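Local coordinates for protein peptidase (Yersinia bercovieri, PDB 5NYW) that is of unknown function but, as a proteasome-like ancestral beta-subunit of the Ntn-hydrolase clan, probably acts as a peptidase within a multi-subunit assembly, at residues Y2-R7 with P156-V161; V59-R64 with G88-E93; C174-M179 with L191-M196. All blocks are in the same frame, centred on the assembly; numbering follows the deposited sequence.

Contact 1: Y2-R7 with P156-V161; sequences YCVAMR and PIIDRV
The phenol of Y2 is the flat group that meets I158, and it does so through its oxygen rather than through the ring: OH lies 4.0 Å from I158 CD1, whereas ring atom CZ stays 5.4 Å from that methyl. The Y2 side chain also touches M179, T182 and V189, and its hydroxyl is hydrogen-bonded to S178 OG and Q147 NE2. The polar end is thus satisfied inside the core, and two partners help fix the direction in which the phenol points. I158 then supplies the apolar filling. Its CG1 stands beside the backbone N and CD1 continues in an extended line (chi2 173°), which carries this methyl toward the sheet, where it also reaches V4 CG2 at 4.0 Å. M6 closes the row from further along the strand, its extended thioether chain bringing CE to 4.3 Å from I158 CG1. One isoleucine is therefore shared by three alternate residues on a single face of the strand. Helix and strand run almost in the same direction, at 11°, with their axes 12.2 Å apart. Strand 2-7 is hydrogen-bonded between strands 11-23 and 145-149, while helix 155-161 lies over this sheet beside helix 168-185 and turns R160 outward to a salt bridge with D180 of a neighbouring subunit.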
loop_
_atom_site.group_PDB
_atom_site.type_symbol
_atom_site.label_atom_id
_atom_site.label_comp_id
_atom_site.label_asym_id
_atom_site.label_seq_id
_atom_site.Cartn_x
_atom_site.Cartn_y
_atom_site.Cartn_z
ATOM N N TYR L 2 -9.329 -34.397 -24.244
ATOM C CA TYR L 2 -10.258 -35.004 -23.305
ATOM C C TYR L 2 -9.545 -36.117 -22.506
ATOM O O TYR L 2 -8.954 -37.037 -23.072
ATOM C CB TYR L 2 -11.487 -35.550 -24.056
ATOM C CG TYR L 2 -12.403 -36.401 -23.211
ATOM C CD1 TYR L 2 -12.734 -36.019 -21.921
ATOM C CD2 TYR L 2 -12.943 -37.578 -23.703
ATOM C CE1 TYR L 2 -13.553 -36.781 -21.142
ATOM C CE2 TYR L 2 -13.784 -38.352 -22.925
ATOM C CZ TYR L 2 -14.082 -37.947 -21.641
ATOM O OH TYR L 2 -14.919 -38.694 -20.835
ATOM N N CYS L 3 -9.573 -36.004 -21.182
ATOM C CA CYS L 3 -8.986 -37.016 -20.315
ATOM C C CYS L 3 -9.975 -37.444 -19.240
ATOM O O CYS L 3 -10.740 -36.631 -18.736
ATOM C CB CYS L 3 -7.696 -36.500 -19.660
ATOM S SG CYS L 3 -6.404 -35.875 -20.801
ATOM N N VAL L 4 -9.977 -38.729 -18.904
ATOM C CA VAL L 4 -10.836 -39.210 -17.829
ATOM C C VAL L 4 -10.047 -40.179 -16.954
ATOM O O VAL L 4 -9.193 -40.924 -17.435
ATOM C CB VAL L 4 -12.155 -39.883 -18.369
ATOM C CG1 VAL L 4 -11.866 -41.041 -19.331
ATOM C CG2 VAL L 4 -13.060 -40.344 -17.212
ATOM N N ALA L 5 -10.319 -40.140 -15.657
ATOM C CA ALA L 5 -9.708 -41.078 -14.736
ATOM C C ALA L 5 -10.769 -41.569 -13.777
ATOM O O ALA L 5 -11.590 -40.795 -13.312
ATOM C CB ALA L 5 -8.555 -40.427 -13.994
ATOM N N MET L 6 -10.733 -42.857 -13.477
ATOM C CA MET L 6 -11.724 -43.484 -12.625
ATOM C C MET L 6 -11.063 -44.211 -11.458
ATOM O O MET L 6 -10.104 -44.962 -11.655
ATOM C CB MET L 6 -12.571 -44.475 -13.432
ATOM C CG MET L 6 -13.282 -43.875 -14.621
ATOM S SD MET L 6 -13.852 -45.118 -15.797
ATOM C CE MET L 6 -14.826 -44.133 -16.931
ATOM N N ARG L 7 -11.549 -43.957 -10.246
ATOM C CA ARG L 7 -11.086 -44.684 -9.066
ATOM C C ARG L 7 -12.144 -45.648 -8.550
ATOM O O ARG L 7 -13.171 -45.222 -8.023
ATOM C CB ARG L 7 -10.686 -43.718 -7.952
ATOM C CG ARG L 7 -10.274 -44.386 -6.649
ATOM C CD ARG L 7 -10.032 -43.333 -5.581
ATOM N NE ARG L 7 -9.826 -43.897 -4.246
ATOM C CZ ARG L 7 -10.780 -44.031 -3.326
ATOM N NH1 ARG L 7 -10.480 -44.549 -2.148
ATOM N NH2 ARG L 7 -12.025 -43.635 -3.575
ATOM N N PRO L 156 -22.606 -38.375 -19.930
ATOM C CA PRO L 156 -23.849 -39.138 -19.745
ATOM C C PRO L 156 -23.671 -40.648 -19.625
ATOM O O PRO L 156 -24.426 -41.272 -18.881
ATOM C CB PRO L 156 -24.659 -38.788 -20.988
ATOM C CG PRO L 156 -24.224 -37.409 -21.330
ATOM C CD PRO L 156 -22.749 -37.397 -21.031
ATOM N N ILE L 157 -22.753 -41.229 -20.387
ATOM C CA ILE L 157 -22.541 -42.653 -20.300
ATOM C C ILE L 157 -21.860 -43.018 -18.973
ATOM O O ILE L 157 -22.155 -44.065 -18.386
ATOM C CB ILE L 157 -21.728 -43.175 -21.483
ATOM C CG1 ILE L 157 -21.677 -44.696 -21.440
ATOM C CG2 ILE L 157 -20.339 -42.568 -21.487
ATOM C CD1 ILE L 157 -23.059 -45.344 -21.403
ATOM N N ILE L 158 -20.971 -42.154 -18.487
ATOM C CA ILE L 158 -20.274 -42.427 -17.228
ATOM C C ILE L 158 -21.264 -42.412 -16.075
ATOM O O ILE L 158 -21.252 -43.288 -15.230
ATOM C CB ILE L 158 -19.145 -41.415 -16.956
ATOM C CG1 ILE L 158 -18.063 -41.537 -18.018
ATOM C CG2 ILE L 158 -18.488 -41.681 -15.622
ATOM C CD1 ILE L 158 -17.026 -40.482 -17.904
ATOM N N ASP L 159 -22.149 -41.428 -16.064
ATOM C CA ASP L 159 -23.169 -41.351 -15.031
ATOM C C ASP L 159 -24.121 -42.538 -15.081
ATOM O O ASP L 159 -24.707 -42.906 -14.066
ATOM C CB ASP L 159 -23.947 -40.046 -15.149
ATOM C CG ASP L 159 -23.145 -38.837 -14.680
ATOM O OD1 ASP L 159 -22.240 -39.017 -13.831
ATOM O OD2 ASP L 159 -23.409 -37.717 -15.184
ATOM N N ARG L 160 -24.302 -43.141 -16.254
ATOM C CA ARG L 160 -25.280 -44.232 -16.374
ATOM C C ARG L 160 -24.778 -45.583 -15.878
ATOM O O ARG L 160 -25.545 -46.343 -15.284
ATOM C CB ARG L 160 -25.715 -44.407 -17.830
ATOM C CG ARG L 160 -26.702 -43.385 -18.337
ATOM C CD ARG L 160 -27.108 -43.713 -19.770
ATOM N NE ARG L 160 -27.972 -42.690 -20.348
ATOM C CZ ARG L 160 -29.291 -42.639 -20.175
ATOM N NH1 ARG L 160 -29.901 -43.567 -19.445
ATOM N NH2 ARG L 160 -30.000 -41.661 -20.736
ATOM N N VAL L 161 -23.492 -45.866 -16.094
ATOM C CA VAL L 161 -22.990 -47.212 -15.864
ATOM C C VAL L 161 -21.846 -47.328 -14.846
ATOM O O VAL L 161 -21.632 -48.402 -14.290
ATOM C CB VAL L 161 -22.529 -47.855 -17.192
ATOM C CG1 VAL L 161 -23.594 -47.713 -18.252
ATOM C CG2 VAL L 161 -21.257 -47.228 -17.675
#

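Contact 2: V59-R64 with G88-E93; sequences VSLLQR and GETVRE
L61 and L62 meet different branches of T90: L61 the methyl, L62 the hydroxyl. T90 CG2 faces L61 CB at 4.1 Å, while T90 OG1 has L62 CD2 at 3.7 Å. L62 and T90 are the buried part of the contact. Because OG1 sits beside its own backbone N and is hydrogen-bonded to L86 O one turn earlier, the hydroxyl is satisfied within its helix and can lie against a leucine methyl. The solvent side is the margin where L61 and E93, both partly exposed, arrive from opposite directions. Here the L61 CD1 methyl lies over a face of the E93 carboxylate, 3.7 Å from OE1 and 4.0 Å from OE2, and so meets the group rather than one oxygen. E93 OE1 forms a salt bridge with R65 NH2, which probably offsets the charge beside the methyl. L61 also packs on Y81 of another neighbouring subunit, not the one that provides D180. The helix axes come within 10.3 Å, with an angle of 128° between their directions. Helices 52-65 and 80-98 together form one outer helical layer, resting through V59 and V91 on strands 33-38 and 112-120, as expected for the four-layered alpha-beta-beta-alpha sandwich of the Ntn-hydrolase fold.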
loop_
_atom_site.group_PDB
_atom_site.type_symbol
_atom_site.label_atom_id
_atom_site.label_comp_id
_atom_site.label_asym_id
_atom_site.label_seq_id
_atom_site.Cartn_x
_atom_site.Cartn_y
_atom_site.Cartn_z
ATOM N N VAL L 59 5.092 -31.040 -16.467
ATOM C CA VAL L 59 5.598 -32.398 -16.582
ATOM C C VAL L 59 7.131 -32.420 -16.711
ATOM O O VAL L 59 7.802 -33.192 -16.025
ATOM C CB VAL L 59 4.966 -33.120 -17.777
ATOM C CG1 VAL L 59 5.702 -34.418 -18.071
ATOM C CG2 VAL L 59 3.489 -33.384 -17.512
ATOM N N SER L 60 7.695 -31.537 -17.529
ATOM C CA SER L 60 9.141 -31.526 -17.701
ATOM C C SER L 60 9.851 -31.195 -16.382
ATOM O O SER L 60 10.839 -31.843 -16.045
ATOM C CB SER L 60 9.548 -30.534 -18.793
ATOM O OG SER L 60 9.303 -31.046 -20.091
ATOM N N LEU L 61 9.336 -30.217 -15.630
ATOM C CA LEU L 61 9.924 -29.844 -14.344
ATOM C C LEU L 61 9.815 -30.980 -13.317
ATOM O O LEU L 61 10.728 -31.185 -12.528
ATOM C CB LEU L 61 9.290 -28.559 -13.780
ATOM C CG LEU L 61 9.692 -27.186 -14.351
ATOM C CD1 LEU L 61 8.913 -26.073 -13.675
ATOM C CD2 LEU L 61 11.192 -26.916 -14.254
ATOM N N LEU L 62 8.689 -31.692 -13.301
ATOM C CA LEU L 62 8.509 -32.823 -12.384
ATOM C C LEU L 62 9.459 -33.974 -12.691
ATOM O O LEU L 62 9.988 -34.607 -11.773
ATOM C CB LEU L 62 7.077 -33.343 -12.433
ATOM C CG LEU L 62 6.014 -32.448 -11.810
ATOM C CD1 LEU L 62 4.628 -32.924 -12.190
ATOM C CD2 LEU L 62 6.174 -32.471 -10.314
ATOM N N GLN L 63 9.650 -34.238 -13.985
ATOM C CA GLN L 63 10.516 -35.306 -14.479
ATOM C C GLN L 63 11.975 -35.017 -14.157
ATOM O O GLN L 63 12.725 -35.904 -13.755
ATOM C CB GLN L 63 10.356 -35.457 -15.986
ATOM C CG GLN L 63 9.038 -36.069 -16.416
ATOM C CD GLN L 63 8.832 -35.961 -17.910
ATOM O OE1 GLN L 63 9.413 -35.094 -18.562
ATOM N NE2 GLN L 63 7.971 -36.813 -18.455
ATOM N N ARG L 64 12.373 -33.766 -14.344
ATOM C CA ARG L 64 13.749 -33.347 -14.083
ATOM C C ARG L 64 14.090 -33.412 -12.593
ATOM O O ARG L 64 15.170 -33.861 -12.210
ATOM C CB ARG L 64 13.976 -31.920 -14.616
ATOM C CG ARG L 64 15.079 -31.777 -15.660
ATOM C CD ARG L 64 16.448 -32.029 -15.058
ATOM N NE ARG L 64 16.491 -31.687 -13.633
ATOM C CZ ARG L 64 17.512 -31.938 -12.815
ATOM N NH1 ARG L 64 17.435 -31.595 -11.533
ATOM N NH2 ARG L 64 18.603 -32.531 -13.274
ATOM N N GLY L 88 0.422 -28.939 -7.374
ATOM C CA GLY L 88 -0.157 -27.627 -7.206
ATOM C C GLY L 88 0.901 -26.542 -7.176
ATOM O O GLY L 88 0.714 -25.479 -7.780
ATOM N N GLU L 89 2.008 -26.813 -6.479
ATOM C CA GLU L 89 3.131 -25.885 -6.398
ATOM C C GLU L 89 3.782 -25.716 -7.762
ATOM O O GLU L 89 4.154 -24.602 -8.144
ATOM C CB GLU L 89 4.172 -26.363 -5.365
ATOM C CG GLU L 89 3.668 -26.310 -3.931
ATOM C CD GLU L 89 4.579 -27.009 -2.946
ATOM O OE1 GLU L 89 5.619 -27.545 -3.380
ATOM O OE2 GLU L 89 4.229 -27.056 -1.741
ATOM N N THR L 90 3.912 -26.820 -8.499
ATOM C CA THR L 90 4.547 -26.778 -9.811
ATOM C C THR L 90 3.616 -26.061 -10.817
ATOM O O THR L 90 4.092 -25.414 -11.753
ATOM C CB THR L 90 4.892 -28.185 -10.329
ATOM O OG1 THR L 90 5.456 -28.963 -9.275
ATOM C CG2 THR L 90 5.875 -28.095 -11.491
ATOM N N VAL L 91 2.301 -26.235 -10.658
ATOM C CA VAL L 91 1.327 -25.488 -11.457
ATOM C C VAL L 91 1.431 -23.965 -11.270
ATOM O O VAL L 91 1.546 -23.228 -12.255
ATOM C CB VAL L 91 -0.112 -25.923 -11.152
ATOM C CG1 VAL L 91 -1.078 -24.920 -11.724
ATOM C CG2 VAL L 91 -0.377 -27.308 -11.724
ATOM N N ARG L 92 1.420 -23.501 -10.018
ATOM C CA ARG L 92 1.540 -22.062 -9.716
ATOM C C ARG L 92 2.881 -21.479 -10.179
ATOM O O ARG L 92 2.927 -20.366 -10.701
ATOM C CB ARG L 92 1.362 -21.791 -8.209
ATOM C CG ARG L 92 -0.073 -21.892 -7.712
ATOM C CD ARG L 92 -0.267 -21.473 -6.224
ATOM N NE ARG L 92 0.352 -22.378 -5.246
ATOM C CZ ARG L 92 -0.289 -23.391 -4.648
ATOM N NH1 ARG L 92 -1.558 -23.671 -4.961
ATOM N NH2 ARG L 92 0.344 -24.157 -3.761
ATOM N N GLU L 93 3.959 -22.239 -9.997
ATOM C CA GLU L 93 5.300 -21.824 -10.411
ATOM C C GLU L 93 5.391 -21.527 -11.904
ATOM O O GLU L 93 5.964 -20.520 -12.323
ATOM C CB GLU L 93 6.314 -22.913 -10.064
ATOM C CG GLU L 93 7.692 -22.666 -10.624
ATOM C CD GLU L 93 8.612 -23.869 -10.451
ATOM O OE1 GLU L 93 9.771 -23.802 -10.903
ATOM O OE2 GLU L 93 8.177 -24.896 -9.892
#

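Contact 3: C174-M179 with L191-M196; sequences CALISM and LPLDVM
A bend at chi2 (-72°) turns the thioether of M179 along the side of L193 instead of letting it extend straight from the helix. L193, with CG beside its backbone N and CD1 continuing extended (chi2 -176°), comes the other way, and the two side chains run alongside each other, pointing opposite ways. Both leucine methyls are engaged: CD2 lies 3.7 Å from M179 SD, and CD1 lies 4.0 Å from M179 CG. One turn earlier in the helix, L176 reaches over with a single methyl, its CD2 standing 4.2 Å from L193 CD1 and 4.4 Å from V195 CG1. The contact illustrates how strand alternation sorts side chains: L193 and V195 face the helix, whereas the intervening D194 takes part in a salt bridge with R210. The helix runs nearly antiparallel to the strand (164°), its axis 10.9 Å away, a separation bridged entirely by apolar side chains. Strand 193-199 is hydrogen-bonded between strands 11-23 and 208-211. Helix 168-185 spans the same sheet, also touching strand 2-7 through A175 and M179, while F218 of helix 216-234 packs against both L176 and L193.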
loop_
_atom_site.group_PDB
_atom_site.type_symbol
_atom_site.label_atom_id
_atom_site.label_comp_id
_atom_site.label_asym_id
_atom_site.label_seq_id
_atom_site.Cartn_x
_atom_site.Cartn_y
_atom_site.Cartn_z
ATOM N N CYS L 174 -16.283 -48.396 -20.365
ATOM C CA CYS L 174 -17.049 -47.177 -20.199
ATOM C C CYS L 174 -16.254 -45.960 -20.695
ATOM O O CYS L 174 -16.790 -45.134 -21.429
ATOM C CB CYS L 174 -17.444 -47.023 -18.733
ATOM S SG CYS L 174 -18.286 -45.499 -18.339
ATOM N N ALA L 175 -14.971 -45.877 -20.333
ATOM C CA ALA L 175 -14.104 -44.792 -20.799
ATOM C C ALA L 175 -14.011 -44.753 -22.333
ATOM O O ALA L 175 -14.069 -43.672 -22.918
ATOM C CB ALA L 175 -12.698 -44.913 -20.187
ATOM N N LEU L 176 -13.882 -45.923 -22.973
ATOM C CA LEU L 176 -13.769 -46.002 -24.439
ATOM C C LEU L 176 -15.032 -45.509 -25.170
ATOM O O LEU L 176 -14.936 -44.839 -26.207
ATOM C CB LEU L 176 -13.469 -47.440 -24.892
ATOM C CG LEU L 176 -12.096 -47.949 -24.466
ATOM C CD1 LEU L 176 -11.888 -49.400 -24.862
ATOM C CD2 LEU L 176 -11.004 -47.062 -25.031
ATOM N N ILE L 177 -16.204 -45.844 -24.632
ATOM C CA ILE L 177 -17.456 -45.357 -25.194
ATOM C C ILE L 177 -17.584 -43.842 -24.985
ATOM O O ILE L 177 -18.010 -43.115 -25.888
ATOM C CB ILE L 177 -18.671 -46.102 -24.585
ATOM C CG1 ILE L 177 -18.597 -47.592 -24.930
ATOM C CG2 ILE L 177 -19.993 -45.499 -25.076
ATOM C CD1 ILE L 177 -19.540 -48.445 -24.121
ATOM N N SER L 178 -17.181 -43.378 -23.800
ATOM C CA SER L 178 -17.144 -41.953 -23.465
ATOM C C SER L 178 -16.307 -41.213 -24.513
ATOM O O SER L 178 -16.691 -40.157 -24.995
ATOM C CB SER L 178 -16.566 -41.763 -22.056
ATOM O OG SER L 178 -16.603 -40.412 -21.621
ATOM N N MET L 179 -15.170 -41.801 -24.876
ATOM C CA MET L 179 -14.321 -41.297 -25.949
ATOM C C MET L 179 -15.020 -41.318 -27.298
ATOM O O MET L 179 -14.892 -40.375 -28.092
ATOM C CB MET L 179 -13.057 -42.136 -26.052
ATOM C CG MET L 179 -12.017 -41.811 -25.033
ATOM S SD MET L 179 -11.273 -40.225 -25.405
ATOM C CE MET L 179 -10.374 -40.016 -23.876
ATOM N N LEU L 191 -8.092 -39.072 -32.111
ATOM C CA LEU L 191 -7.202 -40.205 -31.981
ATOM C C LEU L 191 -5.799 -39.745 -32.332
ATOM O O LEU L 191 -5.639 -38.721 -32.977
ATOM C CB LEU L 191 -7.640 -41.357 -32.904
ATOM C CG LEU L 191 -8.905 -42.171 -32.577
ATOM C CD1 LEU L 191 -9.287 -43.152 -33.722
ATOM C CD2 LEU L 191 -8.788 -42.879 -31.250
ATOM N N PRO L 192 -4.767 -40.483 -31.904
ATOM C CA PRO L 192 -4.752 -41.709 -31.104
ATOM C C PRO L 192 -5.104 -41.462 -29.638
ATOM O O PRO L 192 -4.989 -40.338 -29.131
ATOM C CB PRO L 192 -3.305 -42.171 -31.212
ATOM C CG PRO L 192 -2.530 -40.909 -31.452
ATOM C CD PRO L 192 -3.414 -40.096 -32.340
ATOM N N LEU L 193 -5.436 -42.540 -28.945
ATOM C CA LEU L 193 -5.745 -42.485 -27.525
ATOM C C LEU L 193 -4.578 -43.031 -26.729
ATOM O O LEU L 193 -3.761 -43.795 -27.245
ATOM C CB LEU L 193 -7.000 -43.300 -27.212
ATOM C CG LEU L 193 -8.337 -42.967 -27.865
ATOM C CD1 LEU L 193 -9.418 -43.878 -27.279
ATOM C CD2 LEU L 193 -8.722 -41.477 -27.744
ATOM N N ASP L 194 -4.471 -42.613 -25.479
ATOM C CA ASP L 194 -3.537 -43.256 -24.559
ATOM C C ASP L 194 -4.349 -43.677 -23.358
ATOM O O ASP L 194 -5.057 -42.863 -22.764
ATOM C CB ASP L 194 -2.387 -42.319 -24.188
ATOM C CG ASP L 194 -1.434 -42.067 -25.368
ATOM O OD1 ASP L 194 -0.888 -43.033 -25.963
ATOM O OD2 ASP L 194 -1.260 -40.885 -25.725
ATOM N N VAL L 195 -4.323 -44.974 -23.073
ATOM C CA VAL L 195 -5.105 -45.561 -22.000
ATOM C C VAL L 195 -4.257 -46.437 -21.069
ATOM O O VAL L 195 -3.153 -46.864 -21.413
ATOM C CB VAL L 195 -6.266 -46.416 -22.569
ATOM C CG1 VAL L 195 -7.116 -45.617 -23.551
ATOM C CG2 VAL L 195 -5.729 -47.666 -23.234
ATOM N N MET L 196 -4.771 -46.687 -19.874
ATOM C CA MET L 196 -4.106 -47.577 -18.942
ATOM C C MET L 196 -5.039 -48.148 -17.884
ATOM O O MET L 196 -5.923 -47.460 -17.388
ATOM C CB MET L 196 -2.951 -46.866 -18.255
ATOM C CG MET L 196 -2.364 -47.693 -17.147
ATOM S SD MET L 196 -0.907 -46.957 -16.474
ATOM C CE MET L 196 -0.792 -47.846 -14.922
#

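Overall arrangement
Contacts 1 and 3 both lie at the interface between one helical layer and the sheet that holds strands 2-7 and 193-199; their centres are about 10 Å apart, and helices 155-161 and 168-185 follow each other in the chain. They meet directly at Y2 and S178 and where V161 CG2 packs on C174 SG, and both touch the same second subunit. Contact 2 joins two helices within the layer that packs on the other sheet. Its centre is about 27 Å from that of contact 1, across the chain's centre, and about 26 Å from that of contact 3. In Ntn hydrolases the nucleophile is the N-terminal residue; strand 2-7 would therefore lead straight from the probable active site into contact 1.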